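Local coordinates for K5 lyase (Enterobacteria phage k1-5, PDB 2X3H), which is a trimeric phage tail-spike lyase that probably depolymerises the K5 capsular glycosaminoglycan of its Escherichia coli host by beta-elimination, at residues Ser142-Glu147 with Ser171-Ser176; Ile96-Phe101 with Asp114-Gly119; Gln156-Ser161 with Thr181-Ile186; Leu197-Ile202 with Ser226-Val231; Ala215-Ala220 with Lys234-Phe239. All blocks are in the same frame, centred on the assembly; numbering follows the deposited sequence.

Interaction 1: residues Ser142-Glu147 with Ser171-Ser176; sequences SNITVE and SDVNFS
The phenyl ring of F175 meets V146 obliquely, with CD2 of F175 3.8 Å from CB of V146, while V173 CG1 rests over one ring face, displaced toward the rim. CG of F175 stands opposite its carbonyl carbon (chi1 -68°), which lays the ring alongside V146 on the side of the sheet carrying V146 and V173; Q159, S184 and L185 also touch the ring. The second flat pair is the N143 amide beside the D172 carboxylate, their planes only 21° apart. One water spans the two, donating to N143 OD1 at 2.7 Å and to D172 OD2 at 2.6 Å, and accepts a longer bond from S171 OG. N143 ND2 turns instead to D114.

Between these ends the backbones run parallel: N174 N gives to I144 O (3.0 Å), V146 N to N174 O (2.8 Å) and S176 N to V146 O (2.9 Å). On the face of T145 and E147, S176 OG touches T145 CG2 and, at 3.3 Å, E147 CB. At the corner, N143 N gives to S171 O.

The chemistry is that of two acceptors, N143 OD1 and D172 OD2, reconciled by a shared donor. The carboxylate also faces R140 and K200 of a neighbouring subunit through long ion pairs, which would favour its negative charge.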
# COMPACT_ATOMS: atom_id res chain seq x y z
N SER A 142 1.52 9.59 29.60
CA SER A 142 2.68 9.77 28.73
C SER A 142 4.04 9.61 29.40
O SER A 142 4.19 9.89 30.59
CB SER A 142 2.61 11.13 28.02
OG SER A 142 2.72 12.20 28.95
N ASN A 143 5.01 9.17 28.60
CA ASN A 143 6.43 9.22 28.99
C ASN A 143 6.71 8.54 30.33
O ASN A 143 7.37 9.11 31.21
CB ASN A 143 6.92 10.67 29.01
CG ASN A 143 6.57 11.44 27.73
OD1 ASN A 143 6.59 10.89 26.63
ND2 ASN A 143 6.27 12.72 27.88
N ILE A 144 6.26 7.31 30.47
CA ILE A 144 6.34 6.63 31.76
C ILE A 144 6.45 5.12 31.55
O ILE A 144 6.10 4.60 30.49
CB ILE A 144 5.11 7.00 32.64
CG1 ILE A 144 5.36 6.70 34.12
CG2 ILE A 144 3.83 6.31 32.12
CD1 ILE A 144 4.50 7.58 35.05
N THR A 145 6.97 4.43 32.56
CA THR A 145 7.05 2.98 32.55
C THR A 145 6.06 2.43 33.57
O THR A 145 5.93 2.99 34.66
CB THR A 145 8.47 2.52 32.90
OG1 THR A 145 9.38 2.99 31.89
CG2 THR A 145 8.53 1.00 33.01
N VAL A 146 5.37 1.36 33.21
CA VAL A 146 4.46 0.65 34.11
C VAL A 146 4.98 -0.78 34.27
O VAL A 146 5.03 -1.55 33.31
CB VAL A 146 3.01 0.66 33.58
CG1 VAL A 146 2.07 -0.11 34.51
CG2 VAL A 146 2.54 2.11 33.40
N GLU A 147 5.40 -1.11 35.49
CA GLU A 147 6.01 -2.39 35.78
C GLU A 147 5.06 -3.29 36.57
O GLU A 147 4.47 -2.86 37.56
CB GLU A 147 7.30 -2.19 36.58
CG GLU A 147 8.00 -3.50 36.91
CD GLU A 147 9.34 -3.33 37.60
OE1 GLU A 147 9.80 -2.18 37.81
OE2 GLU A 147 9.95 -4.38 37.93
N SER A 171 0.77 7.79 25.23
CA SER A 171 1.90 7.94 24.33
C SER A 171 3.24 7.75 25.01
O SER A 171 3.48 8.24 26.13
CB SER A 171 1.87 9.29 23.61
OG SER A 171 1.89 10.36 24.51
N ASP A 172 4.12 7.03 24.31
CA ASP A 172 5.46 6.79 24.81
C ASP A 172 5.45 6.17 26.20
O ASP A 172 6.10 6.67 27.13
CB ASP A 172 6.25 8.08 24.76
CG ASP A 172 6.51 8.52 23.35
OD1 ASP A 172 6.96 7.68 22.54
OD2 ASP A 172 6.25 9.70 23.02
N VAL A 173 4.70 5.07 26.30
CA VAL A 173 4.64 4.27 27.52
C VAL A 173 5.32 2.93 27.34
O VAL A 173 5.10 2.24 26.34
CB VAL A 173 3.19 4.06 27.99
CG1 VAL A 173 3.16 3.21 29.27
CG2 VAL A 173 2.52 5.40 28.25
N ASN A 174 6.17 2.57 28.30
CA ASN A 174 6.83 1.26 28.32
C ASN A 174 6.25 0.36 29.38
O ASN A 174 6.20 0.72 30.56
CB ASN A 174 8.33 1.44 28.56
CG ASN A 174 8.99 2.32 27.53
OD1 ASN A 174 8.80 2.13 26.32
ND2 ASN A 174 9.78 3.29 27.98
N PHE A 175 5.83 -0.83 28.97
CA PHE A 175 5.26 -1.81 29.90
C PHE A 175 6.28 -2.90 30.14
O PHE A 175 6.74 -3.55 29.20
CB PHE A 175 3.97 -2.40 29.32
CG PHE A 175 2.84 -1.41 29.22
CD1 PHE A 175 2.58 -0.74 28.02
CD2 PHE A 175 2.06 -1.11 30.33
CE1 PHE A 175 1.55 0.19 27.92
CE2 PHE A 175 1.02 -0.17 30.25
CZ PHE A 175 0.76 0.49 29.04
N SER A 176 6.64 -3.11 31.41
CA SER A 176 7.73 -4.03 31.73
C SER A 176 7.30 -5.14 32.68
O SER A 176 6.31 -5.00 33.41
CB SER A 176 8.90 -3.25 32.35
OG SER A 176 8.48 -2.56 33.51
O HOH W 1 4.94 11.37 24.59

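Interaction 2: residues Ile96-Phe101 with Asp114-Gly119; sequences ISDGVF and DGRGSG. Unlike the reference sequence in segment 96-101: I96 (reference Val).
R116 reaches across S97 to D98, and its path ties together the polar part of the contact. Its CB starts 3.8 Å from S97 CB, and CG stays near that same carbon. CD passes S97 OG at 3.5 Å, where the chain bends (chi3 61°) and brings the edge of the guanidinium to the serine hydroxyl. NH1 then gives to S97 OG at 3.0 Å, the acceptor lying almost in the guanidinium plane; that oxygen also bonds to S67 O. A weak, long salt bridge of 3.5 Å joins R116 NH1 to D98 OD2, with the carboxylate plane turned 73° from the guanidinium. NH2 gives to a water 3.1 Å away, and the water donates to D98 OD2, closing a second route between the charges.

The other carboxylate oxygen is held separately: S118 OG gives to D98 OD1 at 2.7 Å, on the anti side but tilted well out of the carboxylate plane. A93 of a neighbouring subunit bonds to the same oxygen. At the start of the segment, I96 N gives to D114 O, whereas buried I96 O meets just the CA groups of G115 and G119.

Residues 115-118 link strand 112-114 to strand 119-123. Strand 99-103 runs parallel to the latter, and helix 81-88 packs through I84 against I96 and F101.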
# COMPACT_ATOMS: atom_id res chain seq x y z
N ILE A 96 4.96 12.25 37.71
CA ILE A 96 5.55 11.24 38.56
C ILE A 96 6.83 10.76 37.88
O ILE A 96 6.80 9.92 36.98
CB ILE A 96 4.57 10.08 38.84
CG1 ILE A 96 3.31 10.61 39.54
CG2 ILE A 96 5.23 9.01 39.70
CD1 ILE A 96 2.24 9.56 39.76
N SER A 97 7.95 11.34 38.29
CA SER A 97 9.21 11.12 37.61
C SER A 97 10.37 10.92 38.59
O SER A 97 10.20 11.09 39.81
CB SER A 97 9.50 12.29 36.66
OG SER A 97 9.82 13.48 37.37
N ASP A 98 11.52 10.53 38.05
CA ASP A 98 12.78 10.41 38.80
C ASP A 98 12.67 9.46 39.99
O ASP A 98 13.08 9.77 41.10
CB ASP A 98 13.28 11.79 39.27
CG ASP A 98 13.72 12.70 38.13
OD1 ASP A 98 13.91 12.22 36.98
OD2 ASP A 98 13.89 13.92 38.38
N GLY A 99 12.10 8.28 39.75
CA GLY A 99 12.02 7.28 40.80
C GLY A 99 11.21 6.07 40.41
O GLY A 99 10.63 6.00 39.32
N VAL A 100 11.19 5.09 41.31
CA VAL A 100 10.38 3.90 41.18
C VAL A 100 9.35 3.95 42.30
O VAL A 100 9.70 3.95 43.48
CB VAL A 100 11.24 2.62 41.29
CG1 VAL A 100 10.37 1.38 41.16
CG2 VAL A 100 12.34 2.62 40.23
N PHE A 101 8.08 4.01 41.92
CA PHE A 101 7.02 4.29 42.88
C PHE A 101 6.19 3.05 43.13
O PHE A 101 5.34 2.68 42.32
CB PHE A 101 6.17 5.46 42.39
CG PHE A 101 6.96 6.73 42.23
CD1 PHE A 101 7.71 6.97 41.07
CD2 PHE A 101 6.97 7.68 43.25
CE1 PHE A 101 8.45 8.13 40.93
CE2 PHE A 101 7.69 8.85 43.11
CZ PHE A 101 8.44 9.08 41.95
N ASP A 114 2.28 12.30 33.50
CA ASP A 114 3.50 12.35 32.70
C ASP A 114 4.64 11.86 33.58
O ASP A 114 4.76 12.29 34.74
CB ASP A 114 3.78 13.78 32.22
CG ASP A 114 5.10 13.91 31.47
OD1 ASP A 114 5.56 12.92 30.89
OD2 ASP A 114 5.68 15.02 31.45
N GLY A 115 5.47 10.96 33.05
CA GLY A 115 6.62 10.42 33.79
C GLY A 115 7.98 10.99 33.40
O GLY A 115 9.01 10.58 33.96
N ARG A 116 8.00 11.95 32.47
CA ARG A 116 9.24 12.59 32.00
C ARG A 116 10.32 11.59 31.54
O ARG A 116 11.52 11.93 31.49
CB ARG A 116 9.79 13.56 33.07
CG ARG A 116 8.82 14.70 33.43
CD ARG A 116 9.35 15.59 34.57
NE ARG A 116 10.61 16.25 34.26
CZ ARG A 116 11.72 16.15 34.98
NH1 ARG A 116 11.74 15.41 36.09
NH2 ARG A 116 12.81 16.79 34.60
N GLY A 117 9.90 10.39 31.17
CA GLY A 117 10.82 9.32 30.76
C GLY A 117 11.61 8.67 31.88
O GLY A 117 12.43 7.79 31.63
N SER A 118 11.40 9.11 33.11
CA SER A 118 12.18 8.57 34.22
C SER A 118 11.35 7.98 35.36
O SER A 118 11.89 7.32 36.25
CB SER A 118 13.14 9.62 34.78
OG SER A 118 12.43 10.67 35.39
N GLY A 119 10.05 8.24 35.34
CA GLY A 119 9.17 7.65 36.35
C GLY A 119 8.83 6.21 36.03
O GLY A 119 8.60 5.85 34.87
O HOH W 2 14.77 15.91 36.82

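Interaction 3: residues Gln156-Ser161 with Thr181-Ile186; sequences QGQQVS and TGFSLI
V160 pairs in parallel with L185, and S161 with I186; upstream of them the two backbones stay in step through bonds from G157 N to T181 O, Q159 N to F183 O and V160 N to S184 O.

Three glutamines then act as three different clamps. Q158 folds back on itself (chi2 -50°), so that its OE1 accepts from F183 N at 2.7 Å, a donor met almost in line with the side-chain C=O. The same oxygen lies in the plane of the F183 ring, at its edge, 3.7 Å from CD2, and comes within 3.2 Å of CA in G182. The methylene CG of Q158 rests on I186 CG2 at 3.8 Å. Q159 instead reaches out in an extended chain, and its OE1 accepts a hydrogen bond from S184 OG at 2.8 Å, in the carbonyl plane; S184 OG also bonds to Y236 OH. Q156 lies crosswise to T181, and T181 OG1 gives to Q156 OE1 at 2.6 Å from 42° above the amide plane. Beyond the glutamines, V160 CG1 and L185 CD1 run abreast, 3.7 Å apart.

One pairing would by itself be unfavourable: the acceptors G157 O and T181 O approach to 3.3 Å. K150 NZ bonds to the first and weakly to the second, and its positive charge probably eases their approach. With G157 O engaged by K150 and not by F183 N, the side-chain carbonyl of Q158 supplies the acceptor that F183 N uses, and hydrogen bonding continues from one chain to the other.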
# COMPACT_ATOMS: atom_id res chain seq x y z
N GLN A 156 -3.77 -13.36 36.96
CA GLN A 156 -4.63 -12.47 36.16
C GLN A 156 -4.50 -11.00 36.58
O GLN A 156 -4.46 -10.67 37.76
CB GLN A 156 -6.09 -12.91 36.29
CG GLN A 156 -7.12 -11.94 35.72
CD GLN A 156 -7.08 -11.84 34.20
OE1 GLN A 156 -6.87 -12.84 33.50
NE2 GLN A 156 -7.30 -10.63 33.68
N GLY A 157 -4.43 -10.12 35.59
CA GLY A 157 -4.40 -8.69 35.86
C GLY A 157 -4.06 -7.86 34.63
O GLY A 157 -3.18 -8.24 33.85
N GLN A 158 -4.78 -6.75 34.46
CA GLN A 158 -4.45 -5.74 33.43
C GLN A 158 -3.50 -4.72 34.06
O GLN A 158 -3.67 -4.34 35.22
CB GLN A 158 -5.69 -4.94 32.96
CG GLN A 158 -7.04 -5.65 32.81
CD GLN A 158 -7.00 -6.93 32.00
OE1 GLN A 158 -6.04 -7.23 31.29
NE2 GLN A 158 -8.08 -7.71 32.10
N GLN A 159 -2.54 -4.23 33.28
CA GLN A 159 -1.65 -3.19 33.79
C GLN A 159 -2.33 -1.81 33.80
O GLN A 159 -2.43 -1.17 34.85
CB GLN A 159 -0.32 -3.14 33.04
CG GLN A 159 0.52 -4.41 33.14
CD GLN A 159 1.88 -4.24 32.48
OE1 GLN A 159 1.99 -4.29 31.25
NE2 GLN A 159 2.92 -4.05 33.29
N VAL A 160 -2.80 -1.35 32.64
CA VAL A 160 -3.56 -0.11 32.55
C VAL A 160 -4.88 -0.36 31.84
O VAL A 160 -4.89 -0.88 30.72
CB VAL A 160 -2.79 0.98 31.77
CG1 VAL A 160 -3.66 2.21 31.55
CG2 VAL A 160 -1.52 1.38 32.51
N SER A 161 -5.98 -0.02 32.50
CA SER A 161 -7.33 -0.17 31.94
C SER A 161 -7.96 1.20 31.70
O SER A 161 -7.97 2.06 32.59
CB SER A 161 -8.23 -0.95 32.90
OG SER A 161 -7.72 -2.24 33.18
N THR A 181 -2.05 -13.75 32.68
CA THR A 181 -3.16 -13.45 31.79
C THR A 181 -3.64 -12.02 31.98
O THR A 181 -3.54 -11.45 33.08
CB THR A 181 -4.31 -14.45 31.97
OG1 THR A 181 -4.78 -14.41 33.33
CG2 THR A 181 -3.82 -15.86 31.65
N GLY A 182 -4.13 -11.45 30.88
CA GLY A 182 -4.54 -10.06 30.84
C GLY A 182 -3.70 -9.30 29.83
O GLY A 182 -2.93 -9.90 29.07
N PHE A 183 -3.82 -7.98 29.87
CA PHE A 183 -3.22 -7.10 28.88
C PHE A 183 -2.42 -5.96 29.50
O PHE A 183 -2.70 -5.52 30.63
CB PHE A 183 -4.32 -6.51 27.99
CG PHE A 183 -5.06 -7.55 27.21
CD1 PHE A 183 -4.69 -7.83 25.90
CD2 PHE A 183 -6.10 -8.26 27.78
CE1 PHE A 183 -5.35 -8.81 25.17
CE2 PHE A 183 -6.76 -9.25 27.05
CZ PHE A 183 -6.38 -9.51 25.75
N SER A 184 -1.42 -5.48 28.77
CA SER A 184 -0.67 -4.32 29.21
C SER A 184 -1.54 -3.07 29.19
O SER A 184 -1.59 -2.33 30.16
CB SER A 184 0.59 -4.12 28.37
OG SER A 184 1.49 -5.19 28.61
N LEU A 185 -2.23 -2.85 28.07
CA LEU A 185 -3.11 -1.71 27.93
C LEU A 185 -4.42 -2.18 27.31
O LEU A 185 -4.42 -2.72 26.21
CB LEU A 185 -2.45 -0.64 27.05
CG LEU A 185 -3.29 0.60 26.70
CD1 LEU A 185 -3.70 1.39 27.94
CD2 LEU A 185 -2.53 1.50 25.75
N ILE A 186 -5.53 -1.97 28.01
CA ILE A 186 -6.83 -2.43 27.51
C ILE A 186 -7.83 -1.29 27.61
O ILE A 186 -7.95 -0.66 28.64
CB ILE A 186 -7.34 -3.69 28.27
CG1 ILE A 186 -8.74 -4.07 27.79
CG2 ILE A 186 -7.36 -3.45 29.78
CD1 ILE A 186 -9.35 -5.26 28.48

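Interaction 4: residues Leu197-Ile202 with Ser226-Val231; sequences LMIKGI and SLIDNV
Strand-to-strand pairing of successive coils joins L197-I202 to S226-V231, in a largely buried part of the fold that borders both other subunits. The short strands run within 7° of parallel. L227 N gives to L197 O at 2.9 Å, I199 N to L227 O at 2.8 Å and D229 N to I199 O at 2.8 Å. At the start S226 extends the pattern with its side chain: OG lies beside its own backbone N (chi1 -66°) and accepts from L197 N at 3.0 Å, besides bonding to V224.

Side chains of the same face sit abreast, apolar ones mostly together. I199 CB and I228 CG1 are 4.2 Å apart on one face, which I202 and V231 share; on the reverse, M198 CE and L227 CD1 come to 4.3 Å. K200 meets D229 chiefly through its CB, 3.5 Å from D229 O, then extends away, its NZ pairing with D172 of another subunit. D229 itself packs against D229 of a neighbouring subunit.

The chain turns at G201, and N230 beside it has similar positive backbone angles; beyond the turn I202 N gives to N230 O. Aligned residues stacked coil on coil are the signature of a parallel beta-helix, here assembled as the trimer of a viral tail spike.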
# COMPACT_ATOMS: atom_id res chain seq x y z
N LEU A 197 -9.58 7.49 20.82
CA LEU A 197 -8.32 7.22 21.53
C LEU A 197 -7.14 7.40 20.60
O LEU A 197 -7.25 7.15 19.40
CB LEU A 197 -8.30 5.79 22.07
CG LEU A 197 -9.51 5.34 22.90
CD1 LEU A 197 -9.34 3.93 23.44
CD2 LEU A 197 -9.79 6.30 24.03
N MET A 198 -6.02 7.83 21.15
CA MET A 198 -4.76 7.81 20.41
C MET A 198 -3.76 7.06 21.26
O MET A 198 -3.41 7.52 22.34
CB MET A 198 -4.26 9.22 20.13
CG MET A 198 -5.08 9.98 19.09
SD MET A 198 -4.47 11.68 18.92
CE MET A 198 -5.46 12.31 17.57
N ILE A 199 -3.34 5.90 20.78
CA ILE A 199 -2.41 5.06 21.51
C ILE A 199 -1.18 4.92 20.64
O ILE A 199 -1.24 4.32 19.56
CB ILE A 199 -3.04 3.68 21.77
CG1 ILE A 199 -4.21 3.79 22.75
CG2 ILE A 199 -2.00 2.66 22.24
CD1 ILE A 199 -5.11 2.55 22.77
N LYS A 200 -0.07 5.52 21.06
CA LYS A 200 1.08 5.61 20.18
C LYS A 200 2.40 5.49 20.92
O LYS A 200 2.55 6.01 22.03
CB LYS A 200 1.05 6.91 19.39
CG LYS A 200 0.86 8.17 20.22
CD LYS A 200 0.34 9.30 19.35
CE LYS A 200 0.13 10.57 20.14
NZ LYS A 200 0.19 11.75 19.23
N GLY A 201 3.35 4.80 20.31
CA GLY A 201 4.67 4.67 20.92
C GLY A 201 4.61 3.81 22.15
O GLY A 201 4.93 4.26 23.25
N ILE A 202 4.18 2.56 21.98
CA ILE A 202 4.04 1.66 23.10
C ILE A 202 5.04 0.53 22.99
O ILE A 202 5.16 -0.07 21.93
CB ILE A 202 2.65 1.01 23.09
CG1 ILE A 202 1.55 2.08 23.10
CG2 ILE A 202 2.49 0.02 24.22
CD1 ILE A 202 1.61 3.06 24.28
N SER A 226 -10.51 5.43 16.54
CA SER A 226 -9.30 5.46 17.35
C SER A 226 -8.07 5.08 16.55
O SER A 226 -8.18 4.37 15.53
CB SER A 226 -9.45 4.52 18.55
OG SER A 226 -10.46 4.98 19.45
N LEU A 227 -6.92 5.56 17.00
CA LEU A 227 -5.64 5.35 16.32
C LEU A 227 -4.70 4.59 17.23
O LEU A 227 -4.53 4.96 18.38
CB LEU A 227 -5.00 6.70 15.94
CG LEU A 227 -5.76 7.61 14.97
CD1 LEU A 227 -5.16 8.98 14.92
CD2 LEU A 227 -5.79 6.99 13.56
N ILE A 228 -4.09 3.52 16.72
CA ILE A 228 -3.05 2.78 17.45
C ILE A 228 -1.84 2.73 16.53
O ILE A 228 -1.93 2.16 15.44
CB ILE A 228 -3.54 1.36 17.78
CG1 ILE A 228 -4.81 1.43 18.63
CG2 ILE A 228 -2.43 0.52 18.45
CD1 ILE A 228 -5.45 0.06 18.86
N ASP A 229 -0.72 3.34 16.94
CA ASP A 229 0.40 3.62 16.01
C ASP A 229 1.74 3.41 16.74
O ASP A 229 1.90 3.85 17.88
CB ASP A 229 0.29 5.09 15.51
CG ASP A 229 1.26 5.43 14.37
OD1 ASP A 229 1.65 4.53 13.58
OD2 ASP A 229 1.62 6.63 14.24
N ASN A 230 2.68 2.73 16.08
CA ASN A 230 4.04 2.62 16.62
C ASN A 230 4.10 1.79 17.91
O ASN A 230 4.35 2.33 19.00
CB ASN A 230 4.66 4.02 16.83
CG ASN A 230 4.98 4.74 15.50
OD1 ASN A 230 4.86 5.97 15.39
ND2 ASN A 230 5.40 3.98 14.50
N VAL A 231 3.87 0.48 17.78
CA VAL A 231 3.89 -0.47 18.90
C VAL A 231 5.01 -1.49 18.69
O VAL A 231 5.19 -1.99 17.58
CB VAL A 231 2.55 -1.22 19.00
CG1 VAL A 231 2.57 -2.26 20.12
CG2 VAL A 231 1.41 -0.23 19.20

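Interaction 5: residues Ala215-Ala220 with Lys234-Phe239; sequences AGCVLA and KNYPQF
The first torsion of Y236 (chi1 -75°), with CG opposite the carbonyl carbon, brings its ring against C217, whose own first torsion (chi1 -173°) only turns SG toward the hydroxyl end. C217 CB, placed by the backbone, lies over the ring face, 3.7 Å from the centroid of Y236 and 16° off its normal, in a CH-pi contact. C217 SG stays oblique at 4.6 Å from that centroid, a sulfur-aromatic contact. C217 N also lies over the ring. The hydroxyl of Y236 is fixed by its bond to S184, and Y206 meets the tyrosine ring as well.

Residues 235-239 belong to the connection from strand 227-234 to strand 242-245, a turn between faces of the parallel beta-helix; it lies against the corner at C217, where the preceding coil changes face.

Further along, P237 CG touches A215 CB at 3.8 Å, and F239 N gives to A215 O at 3.0 Å, from a position tilted out of the carbonyl plane. The F239 ring turns its edge to A215 N. Q238 CG covers the centre of one F239 face, and Y266 meets the ring edge-to-face. Past the corner, a single water donates to V218 O at 2.9 Å and to F239 O at 2.8 Å, joining the two backbones where they have drawn apart.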
# COMPACT_ATOMS: atom_id res chain seq x y z
N ALA A 215 -3.20 -13.53 26.88
CA ALA A 215 -2.57 -12.25 27.16
C ALA A 215 -2.19 -11.57 25.85
O ALA A 215 -1.99 -12.23 24.84
CB ALA A 215 -1.33 -12.43 28.05
N GLY A 216 -2.10 -10.25 25.91
CA GLY A 216 -1.62 -9.46 24.80
C GLY A 216 -1.10 -8.13 25.29
O GLY A 216 -1.16 -7.82 26.49
N CYS A 217 -0.61 -7.32 24.36
CA CYS A 217 -0.04 -6.03 24.71
C CYS A 217 -1.13 -4.97 24.74
O CYS A 217 -1.55 -4.54 25.81
CB CYS A 217 1.08 -5.65 23.74
SG CYS A 217 1.96 -4.16 24.22
N VAL A 218 -1.63 -4.57 23.57
CA VAL A 218 -2.68 -3.55 23.51
C VAL A 218 -3.96 -4.23 23.05
O VAL A 218 -3.94 -4.95 22.06
CB VAL A 218 -2.35 -2.47 22.46
CG1 VAL A 218 -3.53 -1.47 22.26
CG2 VAL A 218 -1.07 -1.72 22.82
N LEU A 219 -5.06 -3.96 23.75
CA LEU A 219 -6.37 -4.45 23.33
C LEU A 219 -7.35 -3.29 23.25
O LEU A 219 -7.53 -2.57 24.25
CB LEU A 219 -6.90 -5.49 24.32
CG LEU A 219 -8.41 -5.75 24.21
CD1 LEU A 219 -8.77 -6.25 22.81
CD2 LEU A 219 -8.85 -6.76 25.26
N ALA A 220 -7.94 -3.08 22.07
CA ALA A 220 -9.04 -2.12 21.91
C ALA A 220 -10.32 -2.90 21.69
O ALA A 220 -10.59 -3.40 20.59
CB ALA A 220 -8.76 -1.17 20.73
N LYS A 234 7.10 -7.70 22.55
CA LYS A 234 7.95 -8.88 22.55
C LYS A 234 7.39 -10.04 23.37
O LYS A 234 7.04 -9.87 24.54
CB LYS A 234 9.35 -8.51 23.03
CG LYS A 234 10.04 -7.59 22.03
CD LYS A 234 11.38 -7.11 22.49
CE LYS A 234 12.06 -6.38 21.32
NZ LYS A 234 13.15 -5.51 21.80
N ASN A 235 7.30 -11.20 22.73
CA ASN A 235 7.00 -12.47 23.39
C ASN A 235 5.58 -12.64 23.91
O ASN A 235 5.34 -13.50 24.76
CB ASN A 235 7.95 -12.73 24.56
CG ASN A 235 9.40 -12.57 24.20
OD1 ASN A 235 10.11 -11.78 24.82
ND2 ASN A 235 9.87 -13.34 23.23
N TYR A 236 4.64 -11.86 23.40
CA TYR A 236 3.25 -12.03 23.85
C TYR A 236 2.59 -13.25 23.21
O TYR A 236 2.90 -13.61 22.08
CB TYR A 236 2.41 -10.79 23.56
CG TYR A 236 2.67 -9.61 24.49
CD1 TYR A 236 3.73 -8.74 24.26
CD2 TYR A 236 1.83 -9.34 25.57
CE1 TYR A 236 3.96 -7.66 25.08
CE2 TYR A 236 2.06 -8.25 26.41
CZ TYR A 236 3.12 -7.41 26.16
OH TYR A 236 3.35 -6.32 26.94
N PRO A 237 1.67 -13.90 23.95
CA PRO A 237 1.00 -15.09 23.44
C PRO A 237 -0.24 -14.83 22.58
O PRO A 237 -0.14 -14.12 21.58
CB PRO A 237 0.69 -15.89 24.71
CG PRO A 237 0.47 -14.84 25.74
CD PRO A 237 1.28 -13.62 25.35
N GLN A 238 -1.40 -15.39 22.95
CA GLN A 238 -2.53 -15.47 22.02
C GLN A 238 -2.91 -14.15 21.35
O GLN A 238 -3.13 -14.09 20.13
CB GLN A 238 -3.77 -16.01 22.72
CG GLN A 238 -5.02 -16.02 21.86
CD GLN A 238 -5.11 -17.20 20.92
OE1 GLN A 238 -6.19 -17.73 20.68
NE2 GLN A 238 -3.97 -17.61 20.37
N PHE A 239 -3.01 -13.09 22.15
CA PHE A 239 -3.55 -11.83 21.61
C PHE A 239 -2.51 -10.86 21.08
O PHE A 239 -2.84 -9.76 20.63
CB PHE A 239 -4.57 -11.23 22.57
CG PHE A 239 -5.69 -12.18 22.87
CD1 PHE A 239 -6.60 -12.51 21.89
CD2 PHE A 239 -5.78 -12.81 24.10
CE1 PHE A 239 -7.61 -13.40 22.12
CE2 PHE A 239 -6.80 -13.71 24.35
CZ PHE A 239 -7.72 -14.00 23.35
O HOH W 3 -3.29 -7.73 22.47

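The five contacts follow the winding of one beta-helix. Interactions 1 and 2, centres about 10 Å apart, share a corner: N143 O and G117 N approach to 2.8 Å, probably a hydrogen bond. Strands 168-178 and 198-206 are neighbours and carry interaction 1 into interaction 4, where D172 N lies 2.9 Å from K200 O. Interactions 3 and 5, about 9 Å between centres, meet on another flank through S184 OG and Y236 OH, 2.7 Å apart. The interior connects both flanks: F175 packs on Q159 and S184, L185 on I199, and I202 on C217. Interactions 1, 2 and 4 touch neighbouring subunits, interaction 5 does so at K234 alone, and interaction 3 touches none.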